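Local atomic coordinates of esterase YbfF (Escherichia coli, PDB entry 3BF7), a protein that probably hydrolyses ester or thioester substrates, as an alpha/beta hydrolase with a helical cap. Residues V117-R122 with E211-D216. The protein carries 1 engineered substitution. Numbering follows the deposited sequence.
Sequences VDYHVR and EQYRDD
The hydroxyl of Y213 and the backbone of Y119 share one water, which lies 2.7 Å from Y213 OH, in the plane of that ring, and donates to Y119 O at 2.9 Å. Beside this bridge the two rings pack T-shaped: the CD1-CE1 edge of Y119 points at one face of Y213, centroids 5.1 Å apart and planes at 82°, while Q212 CG covers the opposite face. Y119 CG stands anti to its own carbonyl carbon (chi1 -69°), which brings the ring edge against Y213; at the far end of the ring Y119 OH gives to Y208 O and takes from A115 N. In the alpha/beta hydrolase fold the contact joins the loop between strand 106-112 and helix 125-136 to residues 211-216 on helix 214-220. V117 CG2 lies on the same side of the Y213 ring as Y119, 3.7 Å from Y213 CD1, in off-centre CH-pi contact with that ring, and also over one face of Y119, offset toward its rim. Its other methyl, CG1, reaches D216 CB at 3.8 Å. With Y213 cut back to an alanine, the Y119 edge and V117 CG2 would probably lose the ring they pack on, and the water one partner. Farther along, D118 OD1 accepts from H120 N, closing an Asx turn.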
# COMPACT_ATOMS: atom_id res chain seq x y z
N VAL A 117 1.61 12.77 -5.41
CA VAL A 117 2.08 14.08 -5.00
C VAL A 117 2.96 14.00 -3.76
O VAL A 117 2.89 13.04 -3.00
CB VAL A 117 0.89 15.01 -4.64
CG1 VAL A 117 -0.03 15.19 -5.84
CG2 VAL A 117 0.12 14.44 -3.45
N ASP A 118 3.78 15.03 -3.58
CA ASP A 118 4.62 15.15 -2.40
C ASP A 118 3.71 15.93 -1.44
O ASP A 118 3.37 17.08 -1.70
CB ASP A 118 5.86 15.99 -2.72
CG ASP A 118 6.81 16.12 -1.54
OD1 ASP A 118 6.38 15.92 -0.38
OD2 ASP A 118 8.00 16.43 -1.78
N TYR A 119 3.31 15.30 -0.34
CA TYR A 119 2.41 15.97 0.60
C TYR A 119 3.07 17.08 1.42
O TYR A 119 2.38 17.90 2.01
CB TYR A 119 1.75 14.93 1.50
CG TYR A 119 0.76 14.05 0.77
CD1 TYR A 119 -0.51 14.53 0.43
CD2 TYR A 119 1.09 12.75 0.40
CE1 TYR A 119 -1.42 13.72 -0.26
CE2 TYR A 119 0.19 11.94 -0.28
CZ TYR A 119 -1.06 12.42 -0.61
OH TYR A 119 -1.95 11.61 -1.26
N HIS A 120 4.40 17.09 1.45
CA HIS A 120 5.13 18.14 2.15
C HIS A 120 4.71 18.39 3.60
O HIS A 120 4.60 19.54 4.03
CB HIS A 120 5.03 19.47 1.39
CG HIS A 120 5.77 19.48 0.08
ND1 HIS A 120 7.14 19.35 0.01
CD2 HIS A 120 5.33 19.63 -1.19
CE1 HIS A 120 7.52 19.42 -1.26
NE2 HIS A 120 6.44 19.59 -2.00
N VAL A 121 4.46 17.32 4.34
CA VAL A 121 4.07 17.42 5.74
C VAL A 121 4.58 16.20 6.49
O VAL A 121 4.93 15.19 5.88
CB VAL A 121 2.53 17.46 5.95
CG1 VAL A 121 1.94 18.72 5.33
CG2 VAL A 121 1.89 16.21 5.36
N ARG A 122 4.66 16.31 7.81
CA ARG A 122 5.04 15.18 8.64
C ARG A 122 3.72 14.75 9.26
O ARG A 122 3.07 15.53 9.96
CB ARG A 122 6.05 15.58 9.71
CG ARG A 122 7.42 15.94 9.15
CD ARG A 122 8.49 15.94 10.23
NE ARG A 122 8.80 14.60 10.71
CZ ARG A 122 9.66 13.76 10.13
NH1 ARG A 122 10.31 14.12 9.03
NH2 ARG A 122 9.88 12.57 10.65
N GLU A 211 -9.16 17.83 -3.65
CA GLU A 211 -9.07 18.68 -4.83
C GLU A 211 -7.73 19.36 -5.11
O GLU A 211 -7.37 19.54 -6.27
CB GLU A 211 -10.17 19.75 -4.76
CG GLU A 211 -10.18 20.73 -5.92
CD GLU A 211 -10.41 20.06 -7.26
OE1 GLU A 211 -11.39 19.29 -7.38
OE2 GLU A 211 -9.62 20.29 -8.19
N GLN A 212 -6.99 19.74 -4.07
CA GLN A 212 -5.72 20.42 -4.31
C GLN A 212 -4.66 19.56 -4.99
O GLN A 212 -3.64 20.07 -5.44
CB GLN A 212 -5.14 21.00 -3.01
CG GLN A 212 -4.64 19.99 -1.99
CD GLN A 212 -5.70 19.61 -0.98
OE1 GLN A 212 -5.40 19.09 0.09
NE2 GLN A 212 -6.96 19.86 -1.32
N TYR A 213 -4.91 18.25 -5.07
CA TYR A 213 -3.96 17.34 -5.71
C TYR A 213 -4.47 16.86 -7.06
O TYR A 213 -3.77 16.14 -7.77
CB TYR A 213 -3.71 16.12 -4.81
CG TYR A 213 -3.35 16.47 -3.39
CD1 TYR A 213 -2.24 17.27 -3.11
CD2 TYR A 213 -4.13 16.03 -2.33
CE1 TYR A 213 -1.92 17.62 -1.80
CE2 TYR A 213 -3.83 16.38 -1.02
CZ TYR A 213 -2.72 17.18 -0.76
OH TYR A 213 -2.43 17.54 0.53
N ARG A 214 -5.68 17.26 -7.41
CA ARG A 214 -6.29 16.82 -8.66
C ARG A 214 -5.54 17.17 -9.95
O ARG A 214 -5.43 16.32 -10.84
CB ARG A 214 -7.73 17.33 -8.74
CG ARG A 214 -8.55 16.69 -9.85
CD ARG A 214 -10.04 16.82 -9.56
NE ARG A 214 -10.85 16.25 -10.62
CZ ARG A 214 -11.01 16.80 -11.82
NH1 ARG A 214 -10.40 17.94 -12.12
NH2 ARG A 214 -11.77 16.20 -12.73
N ASP A 215 -5.04 18.39 -10.06
CA ASP A 215 -4.32 18.77 -11.27
C ASP A 215 -3.12 17.86 -11.49
O ASP A 215 -2.91 17.34 -12.59
CB ASP A 215 -3.85 20.23 -11.22
CG ASP A 215 -5.00 21.22 -11.28
OD1 ASP A 215 -6.04 20.89 -11.88
OD2 ASP A 215 -4.86 22.33 -10.73
N ASP A 216 -2.33 17.66 -10.44
CA ASP A 216 -1.16 16.80 -10.54
C ASP A 216 -1.55 15.35 -10.79
O ASP A 216 -0.86 14.63 -11.51
CB ASP A 216 -0.33 16.88 -9.25
CG ASP A 216 0.48 18.15 -9.16
OD1 ASP A 216 1.16 18.34 -8.12
OD2 ASP A 216 0.46 18.96 -10.11
O HOH W 1 -0.39 18.75 1.89